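Local atomic coordinates of putative 4-amino-4-deoxychorismate lyase (Thermus thermophilus, PDB entry 2ZGI), a protein that is probably a pyridoxal-phosphate-dependent lyase of the class IV aminotransferase family, tentatively assigned to act on 4-amino-4-deoxychorismate. Residues V24-L28 / H41-L45; H48-L52 / L122-T127; R112-Y116 / L135-A140; N129-Y133 / D159-T163. All coordinates share one frame; numbering follows the deposited sequence.

Overall arrangement
From the N terminus, interaction 1 closes the first loop, folding helix 38-51 back against strand 24-31 of the antiparallel sheet. Interaction 2 starts farther along the same helix and reaches 70 residues on to the loop carrying the cofactor lysine; Phe25 N meets Lys126 O at 3.0 Å, so contacts 1 and 2 adjoin. Interaction 3 opens inside the span of interaction 2 and closes beyond it on helix 131-142, so the two cross. Interaction 4 crosses interaction 3 in turn, leading from the start of that helix to the end of strand 157-160. Interactions 1, 2 and 4 all touch pyridoxal phosphate, whereas interaction 3 lies away from it but shares helix 131-142 with interaction 4.

Interaction 1 of 4, residues V24-L28 / H41-L45; sequences VFTTL and HLARL. With PLP (pyridoxal-5'-phosphate), chain P.
Part of the phosphate end of the pyridoxal-phosphate pocket, in this class IV aminotransferase fold, is formed where residues 41-45 of helix 38-51 run almost antiparallel to residues 24-28 of strand 24-31. At its middle, Thr26 OG1 meets two side chains of the helix. Thr26 OG1 lies 2.8 Å from His41 ND1 in a hydrogen bond whose donor is not settled, and it accepts a second from Arg44 NH2 with an N-H...O angle of 152°. A threonine suits this place because its hydroxyl can serve both neighbours while its methyl CG2 packs against His41 CB. OG1 stands anti to the Thr26 backbone N (chi1 -165°), which carries it to the edge of the imidazole and nearly into the guanidinium plane. The bend of Arg44 at chi3 turns that guanidinium to the cofactor, where NH1 donates to PLP O3P at 2.6 Å; a weaker bond joins NH2 to the same oxygen.

One face of the His41 ring is covered by Leu28, whose CG sits 3.7 Å from the ring centroid in a CH-pi contact. Putting an alanine at His41 would probably open a gap beneath Leu28 and leave Thr26 OG1 without one of its two partners. Farther along the helix, Leu45 pushes CD1 against the strand backbone at Phe25 C, and Val24 CG2 adds apolar contact to the same methyl. Ser218, Ile183 and Thr184 also hold the cofactor, and a water bridges strand and phosphate, donating to Thr27 O at 2.7 Å and to PLP O2P at 2.8 Å.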
# COMPACT_ATOMS: atom_id res chain seq x y z
N VAL D 24 -8.85 -27.05 0.23
CA VAL D 24 -9.59 -26.43 -0.86
C VAL D 24 -11.00 -26.95 -0.77
O VAL D 24 -11.25 -28.01 -0.16
CB VAL D 24 -8.93 -26.67 -2.27
CG1 VAL D 24 -7.57 -26.08 -2.30
CG2 VAL D 24 -8.81 -28.18 -2.56
N PHE D 25 -11.95 -26.22 -1.35
CA PHE D 25 -13.33 -26.60 -1.20
C PHE D 25 -14.14 -26.06 -2.36
O PHE D 25 -13.63 -25.24 -3.16
CB PHE D 25 -13.88 -26.12 0.18
CG PHE D 25 -14.13 -24.62 0.27
CD1 PHE D 25 -15.41 -24.10 0.07
CD2 PHE D 25 -13.09 -23.73 0.55
CE1 PHE D 25 -15.66 -22.72 0.15
CE2 PHE D 25 -13.32 -22.34 0.61
CZ PHE D 25 -14.59 -21.84 0.43
N THR D 26 -15.38 -26.52 -2.46
CA THR D 26 -16.33 -25.91 -3.36
C THR D 26 -17.73 -26.04 -2.77
O THR D 26 -18.00 -26.96 -1.99
CB THR D 26 -16.23 -26.52 -4.79
OG1 THR D 26 -16.92 -25.66 -5.70
CG2 THR D 26 -16.87 -27.95 -4.84
N THR D 27 -18.61 -25.12 -3.12
CA THR D 27 -19.96 -25.14 -2.60
C THR D 27 -20.96 -25.11 -3.75
O THR D 27 -20.85 -24.28 -4.67
CB THR D 27 -20.22 -24.01 -1.58
OG1 THR D 27 -20.36 -22.77 -2.27
CG2 THR D 27 -19.10 -23.87 -0.63
N LEU D 28 -21.92 -26.04 -3.71
CA LEU D 28 -22.86 -26.26 -4.80
C LEU D 28 -24.27 -26.05 -4.31
O LEU D 28 -24.54 -26.13 -3.10
CB LEU D 28 -22.81 -27.70 -5.30
CG LEU D 28 -21.51 -28.33 -5.76
CD1 LEU D 28 -20.82 -28.93 -4.55
CD2 LEU D 28 -21.81 -29.41 -6.84
N HIS D 41 -17.81 -28.27 -10.79
CA HIS D 41 -17.34 -28.16 -9.40
C HIS D 41 -16.29 -29.22 -9.11
O HIS D 41 -15.26 -28.95 -8.46
CB HIS D 41 -18.52 -28.31 -8.42
CG HIS D 41 -19.35 -27.07 -8.31
ND1 HIS D 41 -19.00 -26.03 -7.48
CD2 HIS D 41 -20.50 -26.71 -8.92
CE1 HIS D 41 -19.91 -25.07 -7.58
NE2 HIS D 41 -20.82 -25.46 -8.45
N LEU D 42 -16.50 -30.43 -9.62
CA LEU D 42 -15.50 -31.48 -9.35
C LEU D 42 -14.20 -31.25 -10.13
O LEU D 42 -13.12 -31.52 -9.63
CB LEU D 42 -16.07 -32.89 -9.58
CG LEU D 42 -17.25 -33.24 -8.66
CD1 LEU D 42 -17.81 -34.66 -8.95
CD2 LEU D 42 -16.88 -33.09 -7.18
N ALA D 43 -14.32 -30.75 -11.35
CA ALA D 43 -13.17 -30.34 -12.16
C ALA D 43 -12.38 -29.23 -11.45
O ALA D 43 -11.17 -29.34 -11.29
CB ALA D 43 -13.65 -29.85 -13.51
N ARG D 44 -13.06 -28.18 -11.03
CA ARG D 44 -12.37 -27.10 -10.31
C ARG D 44 -11.68 -27.58 -9.03
O ARG D 44 -10.53 -27.24 -8.77
CB ARG D 44 -13.32 -25.95 -9.98
CG ARG D 44 -12.57 -24.77 -9.31
CD ARG D 44 -13.44 -23.53 -9.18
NE ARG D 44 -14.43 -23.72 -8.14
CZ ARG D 44 -15.39 -22.85 -7.84
NH1 ARG D 44 -15.50 -21.69 -8.51
NH2 ARG D 44 -16.26 -23.16 -6.87
N LEU D 45 -12.41 -28.37 -8.23
CA LEU D 45 -11.93 -28.86 -6.94
C LEU D 45 -10.65 -29.68 -7.12
O LEU D 45 -9.67 -29.50 -6.39
CB LEU D 45 -13.02 -29.69 -6.21
CG LEU D 45 -12.75 -30.16 -4.78
CD1 LEU D 45 -12.61 -28.95 -3.82
CD2 LEU D 45 -13.81 -31.15 -4.24
N1 PLP P . -15.65 -15.36 -4.79
C2 PLP P . -15.13 -16.06 -3.77
C2A PLP P . -14.06 -15.43 -2.92
C3 PLP P . -15.59 -17.35 -3.49
O3 PLP P . -15.03 -18.02 -2.44
C4 PLP P . -16.58 -17.91 -4.31
C4A PLP P . -17.11 -19.32 -4.12
C5 PLP P . -17.08 -17.17 -5.38
C6 PLP P . -16.58 -15.89 -5.59
C5A PLP P . -18.17 -17.69 -6.29
O4P PLP P . -17.81 -18.82 -7.08
P PLP P . -18.87 -19.84 -7.71
O1P PLP P . -19.70 -19.07 -8.71
O2P PLP P . -19.76 -20.38 -6.62
O3P PLP P . -17.92 -20.85 -8.28
O HOH W 1 -18.76 -22.58 -5.22

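Interaction 2 of 4, residues H48-L52 / L122-T127; sequences HALAL and LARYKT. With PLP (pyridoxal-5'-phosphate), chain P; SO4 (sulfate ion), chain O.
His48 presents one imidazole face to Tyr125, whose ring edge points at it in a T-shaped pair, the centroids 5.3 Å apart and the planes at 83°. The tyrosine CA lies over the same face, 3.9 Å from the centroid. CG of His48 is anti to its carbonyl carbon (chi1 -71°), which lays the ring against Tyr125 with NE2 directed to a sulfate. His48 NE2 donates to O4 of this sulfate at 2.7 Å; the ion, also held by Arg47, probably came from the crystallisation liquor. Histidine suits the place, offering a flat face for packing and an N-H for an anion.

One turn on, Ala51 touches the phenol with its methyl, CB standing 3.5 Å from Tyr125 CE1; so small a side chain lets the ring lie close to the helix. Leu52, the first residue to leave helical geometry, divides its branches: CD1 presses on Thr127 CG2 at 3.5 Å, a tight approach for two methyls, and also meets Tyr125 CB, while CD2 turns to Leu122 CD2 at 4.0 Å. Leu135 of the second subunit packs on both leucines, placing this apolar patch at the subunit interface.

The opposing loop begins with a type I turn, Leu122 to Tyr125, and then presents Lys126. Its CB rests near His48 ND1, while Lys126 NZ is covalently joined to PLP C4A at 1.8 Å, longer than an imine bond, so the bond order should not be read from it. Such a lysine linkage, consistent with an internal aldimine, is the hallmark of the pyridoxal-phosphate enzyme active site.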
# COMPACT_ATOMS: atom_id res chain seq x y z
N HIS D 48 -7.84 -27.12 -8.11
CA HIS D 48 -7.40 -26.39 -6.94
C HIS D 48 -6.55 -27.24 -5.99
O HIS D 48 -5.47 -26.81 -5.56
CB HIS D 48 -8.62 -25.75 -6.28
CG HIS D 48 -9.19 -24.61 -7.07
ND1 HIS D 48 -10.19 -23.79 -6.61
CD2 HIS D 48 -8.86 -24.15 -8.30
CE1 HIS D 48 -10.46 -22.87 -7.53
NE2 HIS D 48 -9.68 -23.08 -8.57
N ALA D 49 -7.00 -28.47 -5.71
CA ALA D 49 -6.22 -29.42 -4.92
C ALA D 49 -4.85 -29.69 -5.53
O ALA D 49 -3.83 -29.60 -4.86
CB ALA D 49 -7.02 -30.75 -4.71
N LEU D 50 -4.81 -30.00 -6.82
CA LEU D 50 -3.51 -30.30 -7.44
C LEU D 50 -2.55 -29.09 -7.41
O LEU D 50 -1.34 -29.26 -7.19
CB LEU D 50 -3.66 -30.95 -8.83
CG LEU D 50 -4.72 -32.05 -9.16
CD1 LEU D 50 -4.32 -32.97 -10.34
CD2 LEU D 50 -5.27 -32.91 -7.97
N ALA D 51 -3.09 -27.88 -7.59
CA ALA D 51 -2.26 -26.66 -7.62
C ALA D 51 -1.57 -26.41 -6.27
O ALA D 51 -0.49 -25.84 -6.20
CB ALA D 51 -3.11 -25.43 -8.03
N LEU D 52 -2.19 -26.89 -5.20
CA LEU D 52 -1.78 -26.56 -3.86
C LEU D 52 -1.14 -27.77 -3.17
O LEU D 52 -0.98 -27.79 -1.95
CB LEU D 52 -2.99 -26.02 -3.10
CG LEU D 52 -3.44 -24.66 -3.67
CD1 LEU D 52 -4.55 -24.07 -2.87
CD2 LEU D 52 -2.29 -23.68 -3.75
N LEU D 122 -2.96 -17.11 -3.73
CA LEU D 122 -4.09 -17.99 -3.50
C LEU D 122 -5.43 -17.46 -4.00
O LEU D 122 -6.47 -18.13 -3.85
CB LEU D 122 -4.20 -18.36 -2.02
CG LEU D 122 -2.95 -18.88 -1.29
CD1 LEU D 122 -3.29 -19.16 0.18
CD2 LEU D 122 -2.31 -20.12 -1.95
N ALA D 123 -5.42 -16.25 -4.58
CA ALA D 123 -6.64 -15.57 -5.00
C ALA D 123 -7.43 -16.38 -6.03
O ALA D 123 -8.67 -16.29 -6.10
CB ALA D 123 -6.29 -14.21 -5.60
N ARG D 124 -6.71 -17.17 -6.81
CA ARG D 124 -7.34 -17.89 -7.89
C ARG D 124 -7.92 -19.21 -7.40
O ARG D 124 -8.68 -19.85 -8.14
CB ARG D 124 -6.34 -18.13 -9.02
CG ARG D 124 -5.01 -18.71 -8.53
CD ARG D 124 -3.95 -18.79 -9.66
NE ARG D 124 -4.47 -19.56 -10.79
CZ ARG D 124 -3.78 -19.90 -11.88
NH1 ARG D 124 -2.50 -19.55 -12.03
NH2 ARG D 124 -4.38 -20.61 -12.82
N TYR D 125 -7.56 -19.61 -6.17
CA TYR D 125 -8.02 -20.88 -5.58
C TYR D 125 -9.04 -20.66 -4.46
O TYR D 125 -9.02 -19.63 -3.75
CB TYR D 125 -6.82 -21.68 -5.08
CG TYR D 125 -5.74 -21.78 -6.12
CD1 TYR D 125 -5.98 -22.44 -7.34
CD2 TYR D 125 -4.50 -21.17 -5.94
CE1 TYR D 125 -5.00 -22.51 -8.35
CE2 TYR D 125 -3.50 -21.24 -6.93
CZ TYR D 125 -3.77 -21.91 -8.13
OH TYR D 125 -2.83 -21.99 -9.12
N LYS D 126 -9.93 -21.64 -4.31
CA LYS D 126 -10.96 -21.62 -3.28
C LYS D 126 -10.41 -22.42 -2.09
O LYS D 126 -10.56 -23.66 -2.04
CB LYS D 126 -12.24 -22.22 -3.84
CG LYS D 126 -13.51 -21.61 -3.28
CD LYS D 126 -14.70 -21.96 -4.13
CE LYS D 126 -15.97 -21.89 -3.31
NZ LYS D 126 -16.27 -20.46 -3.04
N THR D 127 -9.73 -21.71 -1.17
CA THR D 127 -8.98 -22.34 -0.09
C THR D 127 -9.54 -22.03 1.29
O THR D 127 -10.31 -21.08 1.47
CB THR D 127 -7.46 -21.94 -0.10
OG1 THR D 127 -7.27 -20.64 0.49
CG2 THR D 127 -6.92 -21.90 -1.52
N1 PLP P . -15.65 -15.36 -4.79
C2 PLP P . -15.13 -16.06 -3.77
C2A PLP P . -14.06 -15.43 -2.92
C3 PLP P . -15.59 -17.35 -3.49
O3 PLP P . -15.03 -18.02 -2.44
C4 PLP P . -16.58 -17.91 -4.31
C4A PLP P . -17.11 -19.32 -4.12
C5 PLP P . -17.08 -17.17 -5.38
C6 PLP P . -16.58 -15.89 -5.59
C5A PLP P . -18.17 -17.69 -6.29
O4P PLP P . -17.81 -18.82 -7.08
P PLP P . -18.87 -19.84 -7.71
O1P PLP P . -19.70 -19.07 -8.71
O2P PLP P . -19.76 -20.38 -6.62
O3P PLP P . -17.92 -20.85 -8.28
S SO4 O . -10.09 -22.50 -11.93
O1 SO4 O . -8.89 -21.72 -12.23
O2 SO4 O . -11.04 -22.50 -13.03
O3 SO4 O . -9.73 -23.90 -11.64
O4 SO4 O . -10.75 -21.87 -10.78

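Interaction 3 of 4, residues R112-Y116 / L135-A140; sequences RLTGY and LALEEA
Arg112 and Glu139 form a salt bridge between the strand and the helix of a beta-alpha-beta unit, strand 111-117, helix 131-142 and strand 147-151. Arg112 NE donates to Glu139 OE2 at 3.0 Å with a fairly straight N-H...O angle of 160°. OE2 receives it on its anti lone pair and lies close to the guanidinium plane, while the carboxylate as a whole is turned 80° from that plane. NH2 adds a weak bond to the same oxygen, so OE2 takes both contacts. The other oxygen, OE1, accepts from a water at 2.5 Å, and that water in turn accepts from Gly115 N at 2.7 Å. Glutamate is long enough to reach the strand from the helix: CG is anti to its backbone N (chi1 -172°) and the chain beyond is extended, sliding past Thr114.

Thr114 OG1 has its own partners: it donates to the backbone oxygen of Leu149 on the neighbouring strand, and accepts from Tyr116 N at 3.1 Å, which makes an ST turn where the chain turns its corner. Its methyl CG2 is left to pack near Ala136 O. Small alanines suit the helix face here, since Ala140 can come up to Arg112 CB and Ala136 to the Tyr116 ring. At the far end Leu135 covers one face of that ring, its CB 3.8 Å from the centroid.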
# COMPACT_ATOMS: atom_id res chain seq x y z
N ARG D 112 -20.31 -3.01 -0.50
CA ARG D 112 -19.35 -2.14 0.12
C ARG D 112 -17.97 -2.52 -0.44
O ARG D 112 -17.55 -3.70 -0.38
CB ARG D 112 -19.40 -2.37 1.62
CG ARG D 112 -18.18 -1.93 2.36
CD ARG D 112 -18.27 -0.45 2.73
NE ARG D 112 -17.29 -0.08 3.75
CZ ARG D 112 -17.19 1.13 4.29
NH1 ARG D 112 -18.04 2.09 3.94
NH2 ARG D 112 -16.25 1.38 5.19
N LEU D 113 -17.27 -1.54 -0.99
CA LEU D 113 -15.87 -1.75 -1.34
C LEU D 113 -15.03 -1.69 -0.07
O LEU D 113 -15.09 -0.71 0.68
CB LEU D 113 -15.40 -0.69 -2.35
CG LEU D 113 -13.91 -0.63 -2.65
CD1 LEU D 113 -13.47 -1.94 -3.29
CD2 LEU D 113 -13.59 0.57 -3.56
N THR D 114 -14.25 -2.74 0.21
CA THR D 114 -13.43 -2.72 1.42
C THR D 114 -11.96 -2.48 1.06
O THR D 114 -11.62 -2.46 -0.11
CB THR D 114 -13.58 -4.03 2.24
OG1 THR D 114 -12.75 -5.07 1.67
CG2 THR D 114 -15.05 -4.49 2.29
N GLY D 115 -11.12 -2.31 2.06
CA GLY D 115 -9.67 -2.25 1.86
C GLY D 115 -8.96 -3.60 1.99
O GLY D 115 -7.73 -3.68 1.85
N TYR D 116 -9.72 -4.67 2.26
CA TYR D 116 -9.12 -6.00 2.34
C TYR D 116 -8.64 -6.49 0.99
O TYR D 116 -9.29 -6.28 -0.03
CB TYR D 116 -10.09 -7.02 2.96
CG TYR D 116 -10.35 -6.70 4.41
CD1 TYR D 116 -9.35 -6.92 5.37
CD2 TYR D 116 -11.55 -6.13 4.82
CE1 TYR D 116 -9.56 -6.60 6.72
CE2 TYR D 116 -11.79 -5.81 6.17
CZ TYR D 116 -10.78 -6.04 7.10
OH TYR D 116 -10.98 -5.72 8.42
N LEU D 135 -13.54 -11.17 6.83
CA LEU D 135 -13.40 -9.78 7.29
C LEU D 135 -14.06 -8.77 6.34
O LEU D 135 -14.71 -7.79 6.79
CB LEU D 135 -11.93 -9.44 7.54
CG LEU D 135 -11.26 -10.23 8.65
CD1 LEU D 135 -9.75 -10.12 8.55
CD2 LEU D 135 -11.81 -9.87 10.10
N ALA D 136 -13.95 -9.03 5.03
CA ALA D 136 -14.61 -8.22 4.03
C ALA D 136 -16.15 -8.27 4.16
O ALA D 136 -16.84 -7.22 4.08
CB ALA D 136 -14.15 -8.59 2.60
N LEU D 137 -16.71 -9.47 4.37
CA LEU D 137 -18.16 -9.59 4.54
C LEU D 137 -18.61 -8.96 5.87
O LEU D 137 -19.65 -8.31 5.92
CB LEU D 137 -18.62 -11.06 4.46
CG LEU D 137 -20.13 -11.32 4.68
CD1 LEU D 137 -21.00 -10.62 3.60
CD2 LEU D 137 -20.44 -12.81 4.74
N GLU D 138 -17.82 -9.16 6.92
CA GLU D 138 -18.14 -8.55 8.23
C GLU D 138 -18.23 -7.02 8.14
O GLU D 138 -19.18 -6.41 8.62
CB GLU D 138 -17.19 -9.01 9.34
CG GLU D 138 -17.44 -10.46 9.80
CD GLU D 138 -16.29 -11.09 10.61
OE1 GLU D 138 -15.39 -10.36 11.09
OE2 GLU D 138 -16.31 -12.35 10.77
N GLU D 139 -17.26 -6.41 7.46
CA GLU D 139 -17.31 -4.98 7.19
C GLU D 139 -18.54 -4.56 6.38
O GLU D 139 -19.24 -3.58 6.74
CB GLU D 139 -16.01 -4.49 6.54
CG GLU D 139 -15.95 -2.96 6.42
CD GLU D 139 -14.76 -2.48 5.61
OE1 GLU D 139 -13.65 -2.93 5.92
OE2 GLU D 139 -14.96 -1.67 4.66
N ALA D 140 -18.85 -5.30 5.31
CA ALA D 140 -20.00 -4.97 4.50
C ALA D 140 -21.30 -4.97 5.31
O ALA D 140 -22.13 -4.03 5.21
CB ALA D 140 -20.11 -5.93 3.31
O HOH W 2 -11.55 -2.10 4.76

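Interaction 4 of 4, residues N129-Y133 / D159-T163; sequences NYLPY and DGSRT. With PLP (pyridoxal-5'-phosphate), chain P.
Tyr133 packs closely where the start of helix 131-142 meets the loop after strand 157-160. Its carbonyl oxygen lies 3.3 Å from Ser161 CB, and the ring, with CG anti to its carbonyl carbon (chi1 -54°), brings CE1 to 3.4 Å from the PLP methyl C2A. An aromatic ring suits a place beside that methyl, while the small serine lets helix and loop approach; Ser161 OG is held by Glu147.

Water takes over at both ends. At one, Tyr130 OH lies 2.6 Å from Ser161 O in a weak, unsettled hydrogen bond, and a water joins the same hydroxyl to Ser161 OG. At the other, a water bound to Tyr133 OH donates to Asp159 OD2 at 2.7 Å; OD2 also takes a hydrogen bond from Leu180 N.

The remaining oxygen, Asp159 OD1, is 2.9 Å from PLP N1. An asparagine in place of Asp159 would probably leave the pyridine nitrogen without its negative neighbour and weaken the polarisation of the ring. As in related pyridoxal-phosphate enzymes, a carboxylate at this position is expected to stabilise a protonated N1, and so to strengthen the cofactor as an electron sink.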
# COMPACT_ATOMS: atom_id res chain seq x y z
N ASN D 129 -7.88 -20.66 3.45
CA ASN D 129 -7.32 -19.40 3.92
C ASN D 129 -8.29 -18.29 3.57
O ASN D 129 -8.11 -17.54 2.59
CB ASN D 129 -5.93 -19.18 3.34
CG ASN D 129 -4.88 -19.94 4.10
OD1 ASN D 129 -5.12 -21.05 4.61
ND2 ASN D 129 -3.73 -19.37 4.20
N TYR D 130 -9.37 -18.23 4.34
CA TYR D 130 -10.56 -17.50 3.91
C TYR D 130 -10.81 -16.27 4.82
O TYR D 130 -11.82 -15.62 4.71
CB TYR D 130 -11.76 -18.47 3.95
CG TYR D 130 -13.02 -17.97 3.32
CD1 TYR D 130 -13.12 -17.84 1.94
CD2 TYR D 130 -14.12 -17.64 4.11
CE1 TYR D 130 -14.29 -17.37 1.34
CE2 TYR D 130 -15.30 -17.16 3.52
CZ TYR D 130 -15.37 -17.03 2.14
OH TYR D 130 -16.53 -16.54 1.58
N LEU D 131 -9.89 -15.99 5.70
CA LEU D 131 -10.04 -14.87 6.66
C LEU D 131 -10.28 -13.48 6.02
O LEU D 131 -11.19 -12.74 6.44
CB LEU D 131 -8.87 -14.85 7.63
CG LEU D 131 -9.03 -14.16 8.98
CD1 LEU D 131 -10.35 -14.49 9.63
CD2 LEU D 131 -7.81 -14.47 9.86
N PRO D 132 -9.49 -13.11 4.99
CA PRO D 132 -9.75 -11.81 4.35
C PRO D 132 -11.20 -11.68 3.84
O PRO D 132 -11.79 -10.60 3.96
CB PRO D 132 -8.76 -11.78 3.18
CG PRO D 132 -7.61 -12.69 3.64
CD PRO D 132 -8.32 -13.79 4.40
N TYR D 133 -11.75 -12.75 3.27
CA TYR D 133 -13.12 -12.78 2.77
C TYR D 133 -14.09 -12.67 3.93
O TYR D 133 -15.07 -11.93 3.87
CB TYR D 133 -13.38 -14.05 1.95
CG TYR D 133 -12.36 -14.21 0.84
CD1 TYR D 133 -12.51 -13.56 -0.39
CD2 TYR D 133 -11.21 -14.98 1.05
CE1 TYR D 133 -11.52 -13.70 -1.40
CE2 TYR D 133 -10.25 -15.10 0.07
CZ TYR D 133 -10.41 -14.49 -1.15
OH TYR D 133 -9.42 -14.66 -2.09
N ASP D 159 -12.72 -9.19 -6.32
CA ASP D 159 -13.58 -10.28 -5.85
C ASP D 159 -14.60 -9.74 -4.86
O ASP D 159 -14.46 -8.61 -4.32
CB ASP D 159 -12.75 -11.42 -5.22
CG ASP D 159 -13.18 -12.83 -5.69
OD1 ASP D 159 -14.37 -13.03 -6.01
OD2 ASP D 159 -12.31 -13.75 -5.72
N GLY D 160 -15.66 -10.53 -4.69
CA GLY D 160 -16.56 -10.39 -3.54
C GLY D 160 -16.15 -11.42 -2.50
O GLY D 160 -15.37 -12.32 -2.80
N SER D 161 -16.66 -11.31 -1.27
CA SER D 161 -16.31 -12.31 -0.24
C SER D 161 -16.78 -13.76 -0.59
O SER D 161 -16.09 -14.73 -0.28
CB SER D 161 -16.85 -11.90 1.14
OG SER D 161 -18.22 -12.28 1.26
N ARG D 162 -17.94 -13.88 -1.25
CA ARG D 162 -18.43 -15.20 -1.69
C ARG D 162 -19.15 -15.16 -3.02
O ARG D 162 -19.76 -16.15 -3.43
CB ARG D 162 -19.29 -15.86 -0.61
CG ARG D 162 -20.15 -14.91 0.19
CD ARG D 162 -21.43 -14.50 -0.53
NE ARG D 162 -22.52 -14.31 0.44
CZ ARG D 162 -22.93 -13.12 0.91
NH1 ARG D 162 -22.35 -11.98 0.52
NH2 ARG D 162 -23.91 -13.09 1.80
N THR D 163 -19.07 -14.01 -3.70
CA THR D 163 -19.64 -13.86 -5.03
C THR D 163 -18.60 -13.23 -5.97
O THR D 163 -17.62 -12.64 -5.51
CB THR D 163 -20.93 -13.01 -5.03
OG1 THR D 163 -20.63 -11.70 -4.50
CG2 THR D 163 -22.06 -13.70 -4.21
N1 PLP P . -15.65 -15.36 -4.79
C2 PLP P . -15.13 -16.06 -3.77
C2A PLP P . -14.06 -15.43 -2.92
C3 PLP P . -15.59 -17.35 -3.49
O3 PLP P . -15.03 -18.02 -2.44
C4 PLP P . -16.58 -17.91 -4.31
C4A PLP P . -17.11 -19.32 -4.12
C5 PLP P . -17.08 -17.17 -5.38
C6 PLP P . -16.58 -15.89 -5.59
C5A PLP P . -18.17 -17.69 -6.29
O4P PLP P . -17.81 -18.82 -7.08
P PLP P . -18.87 -19.84 -7.71
O1P PLP P . -19.70 -19.07 -8.71
O2P PLP P . -19.76 -20.38 -6.62
O3P PLP P . -17.92 -20.85 -8.28
O HOH W 3 -17.79 -14.66 2.94
O HOH W 4 -9.95 -14.32 -4.61